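Local coordinates for protein processed glycerol phosphate lipoteichoic acid synthase 2 (Bacillus subtilis, PDB 2W8D) that belongs to the sulfatase family of the alkaline phosphatase clan and binds a magnesium ion at a metal site that includes a phosphorylated residue, at residues 342-345 / 351-354; 361-366 / 377-382; 17-22 / 331-336. All blocks are in the same frame, centred on the assembly; numbering follows the deposited sequence.

Contact 1: residues 342-345 / 351-354; sequences EVIP and FISP
Ile344 and Ile352 form the hydrogen-bonded pair of a short antiparallel beta hairpin. Ile344 N donates to Ile352 O over 2.6 Å, with an N-H...O angle of 163°. Ile352 N returns a bond to Ile344 O, 3.0 Å long. The branched side chains of the two isoleucines lie on one face of the sheet, where CB of Ile344 meets CG2 of Ile352. Pro345 and Phe351 are the next, non-hydrogen-bonded pair, on the other face.

Phe351 can be followed outward from its CB. Phe351 CB lies 3.3 Å from Ile344 O and also faces the CA of Pro345. A chi1 of 74° sets CG between the backbone N and the carbonyl carbon, and the ring then lies beside Val343, the two side chains pointing the same way. Phe351 CD1 is 3.8 Å from Val343 CG1, and CE1 touches the same methyl from slightly farther off. Val385 of helix 380-397 also touches the Phe351 side chain.

Past the paired residues the two chains stay close without further N-H bonds. Glu342 O faces the CA of Ser353 in a 3.5 Å C-H...O contact. Glu342 O also lies 3.3 Å from Pro354 CD, and proline has no N-H to offer. The Glu342 side chain crosses the Pro354 ring at about a right angle, with Glu342 CB 3.8 Å from Pro354 CD. Its OE2 is held by Tyr307 N.

The chemistry implies a hairpin joined by two backbone bonds at one residue pair. Beyond that pair, aliphatic, aromatic and C-H...O contacts take over.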
ATOM      1  N   GLU A 342       1.287 -17.308   3.701  1.00 20.92           N
ATOM      2  CA  GLU A 342       0.315 -16.524   4.454  1.00 20.08           C
ATOM      3  C   GLU A 342       0.762 -16.154   5.854  1.00 20.30           C
ATOM      4  O   GLU A 342      -0.034 -15.675   6.646  1.00 21.31           O
ATOM      5  CB  GLU A 342      -1.006 -17.263   4.511  1.00 20.18           C
ATOM      6  CG  GLU A 342      -1.697 -17.287   3.157  1.00 21.99           C
ATOM      7  CD  GLU A 342      -3.108 -17.831   3.216  1.00 22.31           C
ATOM      8  OE1 GLU A 342      -3.306 -18.997   2.807  1.00 23.67           O
ATOM      9  OE2 GLU A 342      -4.009 -17.104   3.674  1.00 22.54           O
ATOM     10  N   VAL A 343       2.036 -16.353   6.155  1.00 19.53           N
ATOM     11  CA  VAL A 343       2.596 -15.963   7.421  1.00 18.96           C
ATOM     12  C   VAL A 343       3.153 -14.542   7.188  1.00 20.22           C
ATOM     13  O   VAL A 343       4.152 -14.382   6.496  1.00 20.33           O
ATOM     14  CB  VAL A 343       3.719 -16.947   7.855  1.00 18.21           C
ATOM     15  CG1 VAL A 343       4.225 -16.599   9.218  1.00 17.23           C
ATOM     16  CG2 VAL A 343       3.214 -18.431   7.857  1.00 17.38           C
ATOM     17  N   ILE A 344       2.499 -13.523   7.757  1.00 20.06           N
ATOM     18  CA  ILE A 344       2.735 -12.139   7.350  1.00 18.92           C
ATOM     19  C   ILE A 344       3.589 -11.426   8.376  1.00 19.42           C
ATOM     20  O   ILE A 344       3.139 -11.174   9.482  1.00 19.91           O
ATOM     21  CB  ILE A 344       1.419 -11.344   7.106  1.00 19.12           C
ATOM     22  CG1 ILE A 344       0.382 -12.145   6.279  1.00 17.95           C
ATOM     23  CG2 ILE A 344       1.698 -10.031   6.405  1.00 17.02           C
ATOM     24  CD1 ILE A 344       0.900 -12.674   4.976  1.00 17.36           C
ATOM     25  N   PRO A 345       4.842 -11.105   8.025  1.00 19.63           N
ATOM     26  CA  PRO A 345       5.637 -10.341   9.006  1.00 19.91           C
ATOM     27  C   PRO A 345       5.115  -8.934   9.193  1.00 19.82           C
ATOM     28  O   PRO A 345       4.582  -8.325   8.241  1.00 20.37           O
ATOM     29  CB  PRO A 345       7.029 -10.249   8.368  1.00 18.98           C
ATOM     30  CG  PRO A 345       7.059 -11.265   7.303  1.00 19.61           C
ATOM     31  CD  PRO A 345       5.635 -11.505   6.845  1.00 19.29           C
ATOM     32  N   PHE A 351       4.086 -10.958  14.050  1.00 19.69           N
ATOM     33  CA  PHE A 351       3.541 -11.463  12.809  1.00 20.35           C
ATOM     34  C   PHE A 351       2.130 -11.930  12.953  1.00 20.24           C
ATOM     35  O   PHE A 351       1.633 -12.069  14.062  1.00 19.41           O
ATOM     36  CB  PHE A 351       4.436 -12.540  12.161  1.00 20.45           C
ATOM     37  CG  PHE A 351       4.414 -13.886  12.840  1.00 20.29           C
ATOM     38  CD1 PHE A 351       3.440 -14.828  12.519  1.00 22.00           C
ATOM     39  CD2 PHE A 351       5.445 -14.264  13.709  1.00 20.79           C
ATOM     40  CE1 PHE A 351       3.448 -16.112  13.115  1.00 22.14           C
ATOM     41  CE2 PHE A 351       5.465 -15.535  14.301  1.00 18.61           C
ATOM     42  CZ  PHE A 351       4.471 -16.453  14.005  1.00 20.37           C
ATOM     43  N   ILE A 352       1.476 -12.147  11.815  1.00 20.60           N
ATOM     44  CA  ILE A 352       0.150 -12.716  11.818  1.00 20.57           C
ATOM     45  C   ILE A 352       0.052 -13.723  10.703  1.00 21.01           C
ATOM     46  O   ILE A 352       0.647 -13.545   9.646  1.00 21.74           O
ATOM     47  CB  ILE A 352      -0.945 -11.659  11.731  1.00 20.89           C
ATOM     48  CG1 ILE A 352      -2.322 -12.318  11.885  1.00 21.10           C
ATOM     49  CG2 ILE A 352      -0.887 -10.887  10.380  1.00 21.98           C
ATOM     50  CD1 ILE A 352      -3.392 -11.361  12.280  1.00 20.44           C
ATOM     51  N   SER A 353      -0.675 -14.804  10.965  1.00 21.04           N
ATOM     52  CA  SER A 353      -0.957 -15.830   9.973  1.00 19.89           C
ATOM     53  C   SER A 353      -2.337 -16.437  10.270  1.00 19.92           C
ATOM     54  O   SER A 353      -2.911 -16.164  11.316  1.00 19.28           O
ATOM     55  CB  SER A 353       0.113 -16.911  10.050  1.00 19.25           C
ATOM     56  OG  SER A 353      -0.221 -17.836  11.049  1.00 17.60           O
ATOM     57  N   PRO A 354      -2.864 -17.281   9.360  1.00 20.03           N
ATOM     58  CA  PRO A 354      -4.174 -17.857   9.665  1.00 20.43           C
ATOM     59  C   PRO A 354      -4.153 -18.627  10.977  1.00 20.37           C
ATOM     60  O   PRO A 354      -5.150 -18.657  11.677  1.00 20.73           O
ATOM     61  CB  PRO A 354      -4.436 -18.800   8.477  1.00 20.23           C
ATOM     62  CG  PRO A 354      -3.641 -18.207   7.351  1.00 19.80           C
ATOM     63  CD  PRO A 354      -2.430 -17.586   7.984  1.00 19.71           C
TER

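Contact 2: residues 361-366 / 377-382; sequences GKYYDT and VDKSED
Tyr363, on strand 362-365 of the five-stranded antiparallel sheet, turns its ring to the chain entering helix 380-397. Val377 covers one face of that ring. Val377 CG1 sits over the ring centre, 3.6 Å from Tyr363 CZ and 12° off the ring normal, a CH-pi contact. The second methyl, Val377 CG2, reaches back to the root of the ring and lies 3.7 Å from Tyr363 CG. The two methyls together run along the tyrosine from CB and CG to CZ. A chi1 of -75° places Tyr363 CG beside its backbone N and anti to the carbonyl carbon, and the ring reaches across to the helix start.

Asp378 precedes the turn into the helix, and its side chain makes a capping bond. Asp378 OD1 accepts it from Ser380 N over 2.8 Å, met nearly along the C-O axis. Ser380 OG adds a weak bond to the same oxygen. The main chain of this turn also holds a water. The water donates to Asp378 O and accepts from Asp382 N at 2.9 Å. It is also bonded to Tyr363 OH over 3.2 Å, linking the phenol to the helix start.

Aliphatic carbons crowd the same hydroxyl. Asp382 CB is 3.4 Å from Tyr363 OH. The carboxylate of Asp382 stands 77° from the ring plane and is salt-bridged to Lys358 of the neighbouring strand 356-359. Lys379 folds back through bends along its chain and brings Lys379 CE to 3.5 Å from Tyr363 OH. Tyr356, on that neighbouring strand, makes an edge-to-face contact with Tyr363.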
ATOM      1  N   GLY A 361       6.172 -11.290  21.751  1.00 22.82           N
ATOM      2  CA  GLY A 361       6.483 -12.630  22.258  1.00 23.12           C
ATOM      3  C   GLY A 361       5.328 -13.486  22.774  1.00 22.83           C
ATOM      4  O   GLY A 361       5.542 -14.616  23.166  1.00 23.86           O
ATOM      5  N   LYS A 362       4.106 -12.972  22.792  1.00 22.51           N
ATOM      6  CA  LYS A 362       2.957 -13.812  23.117  1.00 21.98           C
ATOM      7  C   LYS A 362       2.253 -14.340  21.844  1.00 20.66           C
ATOM      8  O   LYS A 362       2.149 -13.637  20.830  1.00 19.84           O
ATOM      9  CB  LYS A 362       1.972 -13.050  23.999  1.00 21.78           C
ATOM     10  CG  LYS A 362       2.470 -12.826  25.405  1.00 25.81           C
ATOM     11  CD  LYS A 362       1.497 -11.893  26.136  1.00 30.43           C
ATOM     12  CE  LYS A 362       1.574 -12.015  27.658  1.00 33.58           C
ATOM     13  NZ  LYS A 362       2.870 -11.523  28.202  1.00 34.62           N
ATOM     14  N   TYR A 363       1.753 -15.568  21.922  1.00 19.53           N
ATOM     15  CA  TYR A 363       1.018 -16.154  20.815  1.00 18.52           C
ATOM     16  C   TYR A 363      -0.464 -16.312  21.118  1.00 18.34           C
ATOM     17  O   TYR A 363      -0.864 -16.789  22.190  1.00 17.92           O
ATOM     18  CB  TYR A 363       1.535 -17.534  20.481  1.00 17.81           C
ATOM     19  CG  TYR A 363       2.834 -17.593  19.745  1.00 19.22           C
ATOM     20  CD1 TYR A 363       2.868 -17.607  18.345  1.00 21.04           C
ATOM     21  CD2 TYR A 363       4.039 -17.707  20.433  1.00 18.13           C
ATOM     22  CE1 TYR A 363       4.084 -17.703  17.663  1.00 19.18           C
ATOM     23  CE2 TYR A 363       5.232 -17.795  19.761  1.00 18.71           C
ATOM     24  CZ  TYR A 363       5.248 -17.803  18.382  1.00 19.87           C
ATOM     25  OH  TYR A 363       6.453 -17.894  17.712  1.00 25.27           O
ATOM     26  N   TYR A 364      -1.269 -15.972  20.124  1.00 17.57           N
ATOM     27  CA  TYR A 364      -2.689 -16.132  20.227  1.00 17.27           C
ATOM     28  C   TYR A 364      -3.164 -16.928  19.045  1.00 17.60           C
ATOM     29  O   TYR A 364      -2.536 -16.889  17.971  1.00 17.35           O
ATOM     30  CB  TYR A 364      -3.376 -14.775  20.213  1.00 16.78           C
ATOM     31  CG  TYR A 364      -2.860 -13.818  21.250  1.00 14.71           C
ATOM     32  CD1 TYR A 364      -3.503 -13.662  22.468  1.00 11.49           C
ATOM     33  CD2 TYR A 364      -1.734 -13.050  20.993  1.00 14.91           C
ATOM     34  CE1 TYR A 364      -3.013 -12.763  23.425  1.00 11.95           C
ATOM     35  CE2 TYR A 364      -1.245 -12.144  21.934  1.00 13.34           C
ATOM     36  CZ  TYR A 364      -1.887 -12.001  23.129  1.00 10.63           C
ATOM     37  OH  TYR A 364      -1.368 -11.112  24.027  1.00 11.86           O
ATOM     38  N   ASP A 365      -4.270 -17.645  19.240  1.00 17.14           N
ATOM     39  CA  ASP A 365      -4.934 -18.266  18.115  1.00 17.92           C
ATOM     40  C   ASP A 365      -5.563 -17.165  17.258  1.00 17.80           C
ATOM     41  O   ASP A 365      -6.376 -16.385  17.741  1.00 17.19           O
ATOM     42  CB  ASP A 365      -6.004 -19.263  18.576  1.00 17.81           C
ATOM     43  CG  ASP A 365      -6.739 -19.885  17.407  1.00 19.30           C
ATOM     44  OD1 ASP A 365      -6.106 -20.649  16.640  1.00 20.89           O
ATOM     45  OD2 ASP A 365      -7.941 -19.585  17.237  1.00 21.51           O
ATOM     46  N   THR A 366      -5.162 -17.089  15.997  1.00 18.68           N
ATOM     47  CA  THR A 366      -5.648 -16.036  15.114  1.00 19.58           C
ATOM     48  C   THR A 366      -7.174 -16.006  15.021  1.00 20.74           C
ATOM     49  O   THR A 366      -7.769 -14.935  15.107  1.00 20.46           O
ATOM     50  CB  THR A 366      -5.056 -16.143  13.714  1.00 19.54           C
ATOM     51  OG1 THR A 366      -3.669 -15.809  13.774  1.00 19.18           O
ATOM     52  CG2 THR A 366      -5.732 -15.131  12.757  1.00 17.85           C
ATOM     53  N   VAL A 377       3.230 -24.185  20.632  1.00 22.60           N
ATOM     54  CA  VAL A 377       3.375 -23.444  19.398  1.00 21.83           C
ATOM     55  C   VAL A 377       4.483 -24.033  18.512  1.00 21.25           C
ATOM     56  O   VAL A 377       5.599 -24.291  18.964  1.00 20.53           O
ATOM     57  CB  VAL A 377       3.611 -21.957  19.705  1.00 21.86           C
ATOM     58  CG1 VAL A 377       4.335 -21.279  18.583  1.00 21.98           C
ATOM     59  CG2 VAL A 377       2.286 -21.280  19.997  1.00 21.92           C
ATOM     60  N   ASP A 378       4.148 -24.253  17.248  1.00 20.83           N
ATOM     61  CA  ASP A 378       5.119 -24.630  16.250  1.00 20.58           C
ATOM     62  C   ASP A 378       5.941 -23.391  15.875  1.00 20.39           C
ATOM     63  O   ASP A 378       5.408 -22.418  15.316  1.00 20.40           O
ATOM     64  CB  ASP A 378       4.405 -25.208  15.014  1.00 20.99           C
ATOM     65  CG  ASP A 378       5.366 -25.889  14.049  1.00 22.09           C
ATOM     66  OD1 ASP A 378       6.385 -25.276  13.669  1.00 23.02           O
ATOM     67  OD2 ASP A 378       5.123 -27.057  13.679  1.00 25.63           O
ATOM     68  N   LYS A 379       7.232 -23.445  16.189  1.00 19.69           N
ATOM     69  CA  LYS A 379       8.190 -22.382  15.925  1.00 19.49           C
ATOM     70  C   LYS A 379       8.520 -22.149  14.445  1.00 19.35           C
ATOM     71  O   LYS A 379       9.193 -21.181  14.104  1.00 19.48           O
ATOM     72  CB  LYS A 379       9.506 -22.705  16.654  1.00 19.77           C
ATOM     73  CG  LYS A 379       9.488 -22.504  18.169  1.00 20.98           C
ATOM     74  CD  LYS A 379       9.472 -21.005  18.553  1.00 24.78           C
ATOM     75  CE  LYS A 379       8.144 -20.576  19.157  1.00 22.72           C
ATOM     76  NZ  LYS A 379       7.953 -21.209  20.493  1.00 18.79           N
ATOM     77  N   SER A 380       8.086 -23.042  13.569  1.00 19.34           N
ATOM     78  CA  SER A 380       8.417 -22.939  12.147  1.00 20.03           C
ATOM     79  C   SER A 380       7.933 -21.647  11.486  1.00 19.83           C
ATOM     80  O   SER A 380       8.573 -21.164  10.561  1.00 21.32           O
ATOM     81  CB  SER A 380       7.837 -24.128  11.379  1.00 20.45           C
ATOM     82  OG  SER A 380       6.453 -23.879  11.128  1.00 23.67           O
ATOM     83  N   GLU A 381       6.827 -21.079  11.948  1.00 18.75           N
ATOM     84  CA  GLU A 381       6.350 -19.836  11.361  1.00 18.55           C
ATOM     85  C   GLU A 381       7.216 -18.673  11.791  1.00 17.97           C
ATOM     86  O   GLU A 381       7.555 -17.806  10.976  1.00 18.26           O
ATOM     87  CB  GLU A 381       4.864 -19.544  11.677  1.00 17.98           C
ATOM     88  CG  GLU A 381       3.893 -20.590  11.097  1.00 19.30           C
ATOM     89  CD  GLU A 381       2.440 -20.085  10.949  1.00 20.80           C
ATOM     90  OE1 GLU A 381       2.137 -18.947  11.368  1.00 20.76           O
ATOM     91  OE2 GLU A 381       1.591 -20.837  10.403  1.00 20.79           O
ATOM     92  N   ASP A 382       7.553 -18.627  13.072  1.00 17.17           N
ATOM     93  CA  ASP A 382       8.413 -17.562  13.581  1.00 16.34           C
ATOM     94  C   ASP A 382       9.756 -17.520  12.815  1.00 15.23           C
ATOM     95  O   ASP A 382      10.220 -16.436  12.438  1.00 13.71           O
ATOM     96  CB  ASP A 382       8.627 -17.743  15.079  1.00 17.26           C
ATOM     97  CG  ASP A 382       9.554 -16.688  15.665  1.00 21.37           C
ATOM     98  OD1 ASP A 382      10.718 -17.049  16.045  1.00 25.28           O
ATOM     99  OD2 ASP A 382       9.111 -15.515  15.740  1.00 22.05           O
TER
HETATM  100  O   HOH W   1       5.912 -19.712  15.140  1.00 15.32           O

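Contact 3: residues 17-22 / 331-336; sequences NYDVPN and SGSDIL
Segments 17-22 and 331-336 run side by side in nearly the same direction, 15° apart over 19-22 and 333-336. Here the loop after helix 6-17 passes beside the loop between helix 313-320 and strand 344-345. The CA atoms of Asp19 and Ser333 are 6.1 Å apart, and those of Asn22 and Leu336 6.2 Å. Both segments are irregular, and side chains and a water join them. An Asx turn shapes the second: Asp334 OD1 accepts from Leu336 N at 2.8 Å, the donor lying above the carboxylate plane. The other oxygen, OD2, is hydrogen-bonded to His319 ND1 of helix 313-320.

At one end Ser333 OG donates to Asp19 OD2 over a short 2.5 Å. Asp19 OD2 receives it on its anti lone pair, the one away from OD1. Ser333 OG is also hydrogen-bonded to His340 ND1, which gives the hydroxyl a second hold. Midway, a water donates to Asp19 O and accepts from Asp334 N at 2.9 Å.

At the other end a chi1 of -171° carries the Asn22 amide away from its own backbone N. OD1 is taken by Val24 N. Asn22 ND2 donates to Leu336 O over 3.1 Å, with that oxygen close to the amide plane.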
ATOM      1  N   ASN A  17      12.110 -19.892  -2.692  1.00 34.23           N
ATOM      2  CA  ASN A  17      10.805 -19.612  -2.101  1.00 33.98           C
ATOM      3  C   ASN A  17       9.809 -19.030  -3.079  1.00 33.29           C
ATOM      4  O   ASN A  17       8.616 -18.957  -2.796  1.00 33.94           O
ATOM      5  CB  ASN A  17      10.945 -18.699  -0.880  1.00 34.21           C
ATOM      6  CG  ASN A  17      11.441 -19.449   0.336  1.00 35.31           C
ATOM      7  OD1 ASN A  17      12.625 -19.404   0.663  1.00 36.78           O
ATOM      8  ND2 ASN A  17      10.546 -20.184   0.987  1.00 35.46           N
ATOM      9  N   TYR A  18      10.302 -18.634  -4.240  1.00 32.17           N
ATOM     10  CA  TYR A  18       9.468 -18.002  -5.222  1.00 30.71           C
ATOM     11  C   TYR A  18       8.181 -18.785  -5.368  1.00 30.27           C
ATOM     12  O   TYR A  18       8.173 -20.018  -5.430  1.00 30.19           O
ATOM     13  CB  TYR A  18      10.216 -17.914  -6.540  1.00 30.38           C
ATOM     14  CG  TYR A  18       9.417 -17.391  -7.710  1.00 29.44           C
ATOM     15  CD1 TYR A  18       9.007 -16.049  -7.776  1.00 27.95           C
ATOM     16  CD2 TYR A  18       9.109 -18.235  -8.780  1.00 28.30           C
ATOM     17  CE1 TYR A  18       8.284 -15.584  -8.883  1.00 28.92           C
ATOM     18  CE2 TYR A  18       8.398 -17.791  -9.874  1.00 27.66           C
ATOM     19  CZ  TYR A  18       7.984 -16.476  -9.933  1.00 28.31           C
ATOM     20  OH  TYR A  18       7.287 -16.068 -11.053  1.00 28.21           O
ATOM     21  N   ASP A  19       7.085 -18.049  -5.373  1.00 29.79           N
ATOM     22  CA  ASP A  19       5.776 -18.632  -5.540  1.00 29.03           C
ATOM     23  C   ASP A  19       5.295 -18.303  -6.965  1.00 28.51           C
ATOM     24  O   ASP A  19       5.015 -17.139  -7.279  1.00 28.48           O
ATOM     25  CB  ASP A  19       4.825 -18.130  -4.429  1.00 28.71           C
ATOM     26  CG  ASP A  19       5.352 -18.440  -2.989  1.00 28.53           C
ATOM     27  OD1 ASP A  19       5.892 -19.546  -2.730  1.00 25.57           O
ATOM     28  OD2 ASP A  19       5.209 -17.568  -2.102  1.00 27.64           O
ATOM     29  N   VAL A  20       5.232 -19.333  -7.818  1.00 27.75           N
ATOM     30  CA  VAL A  20       4.958 -19.174  -9.265  1.00 27.01           C
ATOM     31  C   VAL A  20       3.535 -18.637  -9.552  1.00 26.46           C
ATOM     32  O   VAL A  20       2.647 -18.792  -8.717  1.00 26.40           O
ATOM     33  CB  VAL A  20       5.211 -20.494 -10.071  1.00 26.79           C
ATOM     34  CG1 VAL A  20       6.585 -21.058  -9.781  1.00 26.67           C
ATOM     35  CG2 VAL A  20       4.149 -21.522  -9.766  1.00 26.93           C
ATOM     36  N   PRO A  21       3.328 -17.999 -10.729  1.00 25.79           N
ATOM     37  CA  PRO A  21       2.046 -17.360 -11.080  1.00 24.90           C
ATOM     38  C   PRO A  21       0.890 -18.310 -11.428  1.00 24.29           C
ATOM     39  O   PRO A  21       1.102 -19.353 -12.034  1.00 23.92           O
ATOM     40  CB  PRO A  21       2.398 -16.517 -12.311  1.00 25.05           C
ATOM     41  CG  PRO A  21       3.912 -16.431 -12.334  1.00 25.32           C
ATOM     42  CD  PRO A  21       4.372 -17.709 -11.737  1.00 25.69           C
ATOM     43  N   ASN A  22      -0.319 -17.915 -11.019  1.00 23.66           N
ATOM     44  CA  ASN A  22      -1.599 -18.524 -11.389  1.00 22.66           C
ATOM     45  C   ASN A  22      -1.904 -18.213 -12.876  1.00 22.29           C
ATOM     46  O   ASN A  22      -2.096 -17.039 -13.222  1.00 21.94           O
ATOM     47  CB  ASN A  22      -2.661 -17.899 -10.474  1.00 22.41           C
ATOM     48  CG  ASN A  22      -4.039 -18.568 -10.569  1.00 22.79           C
ATOM     49  OD1 ASN A  22      -4.368 -19.281 -11.531  1.00 21.16           O
ATOM     50  ND2 ASN A  22      -4.874 -18.297  -9.564  1.00 20.06           N
ATOM     51  N   SER A 331      10.876  -9.526  -1.684  1.00 19.16           N
ATOM     52  CA  SER A 331      10.506 -10.234  -0.472  1.00 19.17           C
ATOM     53  C   SER A 331       9.105 -10.817  -0.523  1.00 18.38           C
ATOM     54  O   SER A 331       8.822 -11.812   0.151  1.00 18.35           O
ATOM     55  CB  SER A 331      10.614  -9.288   0.730  1.00 19.05           C
ATOM     56  OG  SER A 331      11.985  -9.089   1.053  1.00 21.09           O
ATOM     57  N   GLY A 332       8.231 -10.199  -1.315  1.00 17.80           N
ATOM     58  CA  GLY A 332       6.804 -10.550  -1.312  1.00 17.74           C
ATOM     59  C   GLY A 332       6.390 -11.715  -2.193  1.00 17.58           C
ATOM     60  O   GLY A 332       7.141 -12.209  -3.022  1.00 17.05           O
ATOM     61  N   SER A 333       5.167 -12.158  -2.001  1.00 18.05           N
ATOM     62  CA  SER A 333       4.682 -13.327  -2.690  1.00 18.33           C
ATOM     63  C   SER A 333       3.367 -12.938  -3.363  1.00 17.56           C
ATOM     64  O   SER A 333       2.500 -12.401  -2.719  1.00 17.49           O
ATOM     65  CB  SER A 333       4.497 -14.449  -1.661  1.00 18.44           C
ATOM     66  OG  SER A 333       3.731 -15.517  -2.190  1.00 21.36           O
ATOM     67  N   ASP A 334       3.272 -13.138  -4.674  1.00 17.48           N
ATOM     68  CA  ASP A 334       2.043 -12.915  -5.440  1.00 16.42           C
ATOM     69  C   ASP A 334       0.844 -13.520  -4.708  1.00 16.51           C
ATOM     70  O   ASP A 334       0.788 -14.727  -4.477  1.00 16.39           O
ATOM     71  CB  ASP A 334       2.206 -13.536  -6.833  1.00 15.78           C
ATOM     72  CG  ASP A 334       0.927 -13.497  -7.682  1.00 15.18           C
ATOM     73  OD1 ASP A 334      -0.095 -12.903  -7.308  1.00 17.12           O
ATOM     74  OD2 ASP A 334       0.938 -14.094  -8.759  1.00 12.83           O
ATOM     75  N   ILE A 335      -0.114 -12.674  -4.355  1.00 16.75           N
ATOM     76  CA  ILE A 335      -1.287 -13.121  -3.620  1.00 17.99           C
ATOM     77  C   ILE A 335      -2.124 -14.091  -4.433  1.00 18.61           C
ATOM     78  O   ILE A 335      -2.713 -15.009  -3.881  1.00 19.62           O
ATOM     79  CB  ILE A 335      -2.147 -11.922  -3.093  1.00 17.98           C
ATOM     80  CG1 ILE A 335      -1.253 -10.903  -2.398  1.00 15.41           C
ATOM     81  CG2 ILE A 335      -3.209 -12.395  -2.082  1.00 18.64           C
ATOM     82  CD1 ILE A 335      -1.907  -9.538  -2.143  1.00 13.89           C
ATOM     83  N   LEU A 336      -2.154 -13.920  -5.757  1.00 19.34           N
ATOM     84  CA  LEU A 336      -2.989 -14.802  -6.592  1.00 19.27           C
ATOM     85  C   LEU A 336      -2.331 -16.145  -6.863  1.00 18.97           C
ATOM     86  O   LEU A 336      -2.956 -17.020  -7.422  1.00 18.96           O
ATOM     87  CB  LEU A 336      -3.402 -14.114  -7.910  1.00 19.12           C
ATOM     88  CG  LEU A 336      -4.138 -12.798  -7.638  1.00 18.70           C
ATOM     89  CD1 LEU A 336      -4.509 -12.060  -8.928  1.00 17.48           C
ATOM     90  CD2 LEU A 336      -5.366 -13.055  -6.732  1.00 15.23           C
TER
HETATM   91  O   HOH W   2       5.454 -14.286  -6.135  1.00 20.51           O

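How the contacts relate
Contacts 1 and 2 both lie on the same antiparallel sheet, and their centres are 10 Å apart. Helix 380-397 begins in contact 2 and also packs on Val343 and Phe351 of contact 1. The two contacts touch directly. Ser353 O of contact 1 lies 2.6 Å from Thr366 OG1 of contact 2, a probable hydrogen bond. Ser353 OG probably bonds Glu381 OE1 at the same distance. Contact 3 stands apart, where the loop after helix 6-17 meets the loop before strand 344-345. Its centre is 15 Å from that of contact 1, with nearest atoms about 7 Å apart, and 23 Å from that of contact 2. None of the three supplies the magnesium ligands Glu40, Thr84, Asp258 and His259.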